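PDB 4A39: metallo-carboxypeptidase from Pseudomonas aeruginosa, which is a zinc-dependent carboxypeptidase of the M14 family, probably removing C-terminal residues from peptide chains as cytosolic carboxypeptidases do. Local coordinates for residues Gln85-Tyr90 / Trp95-Ser100. Sequence-based numbering, arbitrary orientation.
Sequences QAVASY and WFRVPS
Trp95 lays its indole across Ser89, whose CB sits over the indole face, close to the bond shared by its two rings, 3.4 Å from CD2. A residue as small as serine lets the ring lie this close, and its OG, anti to the backbone N (chi1 176°), is hydrogen-bonded to Gly92 N and Arg94 O in the turn. Val87 fills the same sheet face with two branches: CG1 meets the indole edge at CE3 (3.7 Å), while CG2 packs against one face of the Arg97 guanidinium, over its centre. Bent at chi2 (-78°), the arginine chain lets NH1 donate to Gln85 O (2.8 Å), in the carbonyl plane. On the other face the small methyl of Ala88 leaves room for the Phe96 ring, making a CH-pi contact 4.2 Å from its centroid; Tyr90 CE2 continues the apolar row at Phe96 CZ. Ala88 and Phe96 are a hydrogen-bonded antiparallel pair, Ala88 N to Phe96 O at 2.7 Å and Phe96 N to Ala88 O at 2.8 Å. Ser100 OG accepts from Ala86 N across the hairpin (3.0 Å) and donates to Val98 O of its own strand. This hairpin of the N-terminal beta domain lies between strands 118-121 and 106-111, and Arg97 reaches the catalytic domain through the carbonyls of Phe351, Thr362 and Trp364.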
ATOM      1  N   GLN A  85      15.609   7.951   0.959  1.00  5.28           N
ATOM      2  CA  GLN A  85      16.737   7.076   1.256  1.00  4.20           C
ATOM      3  C   GLN A  85      16.331   5.647   0.902  1.00  4.71           C
ATOM      4  O   GLN A  85      15.308   5.158   1.379  1.00  4.72           O
ATOM      5  CB  GLN A  85      17.095   7.144   2.745  1.00  6.68           C
ATOM      6  CG  GLN A  85      17.394   8.546   3.276  1.00 10.26           C
ATOM      7  CD  GLN A  85      18.535   9.229   2.544  1.00 12.54           C
ATOM      8  OE1 GLN A  85      18.319  10.100   1.697  1.00 14.15           O
ATOM      9  NE2 GLN A  85      19.757   8.830   2.862  1.00 10.96           N
ATOM     10  N   ALA A  86      17.129   4.989   0.063  1.00  4.40           N
ATOM     11  CA  ALA A  86      16.854   3.615  -0.355  1.00  4.83           C
ATOM     12  C   ALA A  86      16.898   2.646   0.823  1.00  5.54           C
ATOM     13  O   ALA A  86      17.581   2.895   1.813  1.00  4.97           O
ATOM     14  CB  ALA A  86      17.865   3.181  -1.408  1.00  6.21           C
ATOM     15  N   VAL A  87      16.173   1.536   0.700  1.00  4.71           N
ATOM     16  CA  VAL A  87      16.130   0.530   1.751  1.00  6.83           C
ATOM     17  C   VAL A  87      16.941  -0.689   1.315  1.00  7.04           C
ATOM     18  O   VAL A  87      16.981  -1.030   0.131  1.00  6.28           O
ATOM     19  CB  VAL A  87      14.674   0.094   2.040  1.00  8.82           C
ATOM     20  CG1 VAL A  87      14.580  -0.513   3.423  1.00 11.30           C
ATOM     21  CG2 VAL A  87      13.735   1.286   1.908  1.00 12.37           C
ATOM     22  N   ALA A  88      17.585  -1.342   2.276  1.00  5.49           N
ATOM     23  CA  ALA A  88      18.405  -2.512   1.986  1.00  5.27           C
ATOM     24  C   ALA A  88      18.237  -3.576   3.061  1.00  5.67           C
ATOM     25  O   ALA A  88      17.717  -3.302   4.141  1.00  5.67           O
ATOM     26  CB  ALA A  88      19.868  -2.105   1.885  1.00  6.20           C
ATOM     27  N   SER A  89      18.678  -4.793   2.756  1.00  5.76           N
ATOM     28  CA  SER A  89      18.597  -5.895   3.706  1.00  6.70           C
ATOM     29  C   SER A  89      19.549  -7.020   3.332  1.00  7.68           C
ATOM     30  O   SER A  89      19.674  -7.373   2.163  1.00  7.30           O
ATOM     31  CB  SER A  89      17.176  -6.451   3.761  1.00  6.82           C
ATOM     32  OG  SER A  89      17.120  -7.579   4.616  1.00  6.91           O
ATOM     33  N   TYR A  90      20.218  -7.586   4.331  1.00  6.81           N
ATOM     34  CA  TYR A  90      21.138  -8.689   4.082  1.00  8.54           C
ATOM     35  C   TYR A  90      20.383 -10.012   4.058  1.00  8.68           C
ATOM     36  O   TYR A  90      20.747 -10.924   3.313  1.00 10.79           O
ATOM     37  CB  TYR A  90      22.206  -8.775   5.179  1.00  7.18           C
ATOM     38  CG  TYR A  90      23.171  -7.619   5.234  1.00  6.03           C
ATOM     39  CD1 TYR A  90      24.024  -7.343   4.167  1.00  6.52           C
ATOM     40  CD2 TYR A  90      23.236  -6.800   6.363  1.00  7.11           C
ATOM     41  CE1 TYR A  90      24.923  -6.276   4.225  1.00  6.06           C
ATOM     42  CE2 TYR A  90      24.127  -5.734   6.431  1.00  6.66           C
ATOM     43  CZ  TYR A  90      24.968  -5.478   5.360  1.00  6.60           C
ATOM     44  OH  TYR A  90      25.856  -4.424   5.424  1.00  9.64           O
ATOM     45  N   TRP A  95      15.249  -4.762   7.441  1.00  8.10           N
ATOM     46  CA  TRP A  95      15.488  -3.753   6.417  1.00  6.43           C
ATOM     47  C   TRP A  95      15.973  -2.437   7.022  1.00  6.22           C
ATOM     48  O   TRP A  95      15.462  -1.980   8.051  1.00  7.62           O
ATOM     49  CB  TRP A  95      14.216  -3.530   5.589  1.00  5.73           C
ATOM     50  CG  TRP A  95      13.871  -4.716   4.734  1.00  6.99           C
ATOM     51  CD1 TRP A  95      13.258  -5.871   5.134  1.00  8.58           C
ATOM     52  CD2 TRP A  95      14.181  -4.886   3.345  1.00  6.96           C
ATOM     53  NE1 TRP A  95      13.170  -6.751   4.080  1.00  7.81           N
ATOM     54  CE2 TRP A  95      13.730  -6.173   2.970  1.00  9.58           C
ATOM     55  CE3 TRP A  95      14.798  -4.078   2.381  1.00  7.64           C
ATOM     56  CZ2 TRP A  95      13.876  -6.671   1.669  1.00  6.97           C
ATOM     57  CZ3 TRP A  95      14.945  -4.574   1.082  1.00  9.98           C
ATOM     58  CH2 TRP A  95      14.484  -5.861   0.743  1.00  8.44           C
ATOM     59  N   PHE A  96      16.975  -1.838   6.385  1.00  6.50           N
ATOM     60  CA  PHE A  96      17.558  -0.587   6.862  1.00  5.06           C
ATOM     61  C   PHE A  96      17.779   0.427   5.743  1.00  4.91           C
ATOM     62  O   PHE A  96      18.000   0.058   4.591  1.00  6.11           O
ATOM     63  CB  PHE A  96      18.895  -0.863   7.556  1.00  6.05           C
ATOM     64  CG  PHE A  96      19.866  -1.660   6.719  1.00  4.64           C
ATOM     65  CD1 PHE A  96      19.841  -3.053   6.728  1.00  5.69           C
ATOM     66  CD2 PHE A  96      20.814  -1.013   5.934  1.00  4.16           C
ATOM     67  CE1 PHE A  96      20.755  -3.790   5.967  1.00  6.46           C
ATOM     68  CE2 PHE A  96      21.727  -1.736   5.170  1.00  6.88           C
ATOM     69  CZ  PHE A  96      21.700  -3.127   5.187  1.00  5.61           C
ATOM     70  N   ARG A  97      17.720   1.707   6.093  1.00  4.93           N
ATOM     71  CA  ARG A  97      17.919   2.777   5.120  1.00  4.34           C
ATOM     72  C   ARG A  97      19.412   3.035   4.918  1.00  4.73           C
ATOM     73  O   ARG A  97      20.213   2.856   5.842  1.00  5.13           O
ATOM     74  CB  ARG A  97      17.236   4.061   5.611  1.00  3.20           C
ATOM     75  CG  ARG A  97      15.720   3.954   5.783  1.00  5.09           C
ATOM     76  CD  ARG A  97      14.980   4.044   4.449  1.00  7.05           C
ATOM     77  NE  ARG A  97      13.547   3.800   4.627  1.00  5.57           N
ATOM     78  CZ  ARG A  97      12.601   4.254   3.808  1.00  5.85           C
ATOM     79  NH1 ARG A  97      12.926   4.982   2.747  1.00  5.89           N
ATOM     80  NH2 ARG A  97      11.324   3.978   4.049  1.00  5.01           N
ATOM     81  N   VAL A  98      19.780   3.446   3.709  1.00  4.82           N
ATOM     82  CA  VAL A  98      21.173   3.740   3.382  1.00  5.36           C
ATOM     83  C   VAL A  98      21.300   5.158   2.828  1.00  5.96           C
ATOM     84  O   VAL A  98      20.367   5.687   2.227  1.00  5.57           O
ATOM     85  CB  VAL A  98      21.733   2.741   2.342  1.00  5.96           C
ATOM     86  CG1 VAL A  98      21.801   1.343   2.947  1.00  6.29           C
ATOM     87  CG2 VAL A  98      20.857   2.739   1.091  1.00  4.99           C
ATOM     88  N   PRO A  99      22.463   5.794   3.032  1.00  6.15           N
ATOM     89  CA  PRO A  99      22.707   7.156   2.546  1.00  5.97           C
ATOM     90  C   PRO A  99      22.380   7.290   1.061  1.00  6.24           C
ATOM     91  O   PRO A  99      22.913   6.549   0.230  1.00  6.17           O
ATOM     92  CB  PRO A  99      24.193   7.362   2.833  1.00  6.64           C
ATOM     93  CG  PRO A  99      24.403   6.559   4.074  1.00  8.56           C
ATOM     94  CD  PRO A  99      23.625   5.286   3.783  1.00  7.50           C
ATOM     95  N   SER A 100      21.512   8.240   0.729  1.00  5.84           N
ATOM     96  CA  SER A 100      21.111   8.449  -0.657  1.00  5.77           C
ATOM     97  C   SER A 100      21.066   9.931  -1.016  1.00  5.88           C
ATOM     98  O   SER A 100      20.823  10.776  -0.155  1.00  7.07           O
ATOM     99  CB  SER A 100      19.729   7.830  -0.893  1.00  5.46           C
ATOM    100  OG  SER A 100      19.689   6.491  -0.426  1.00  5.19           O
TER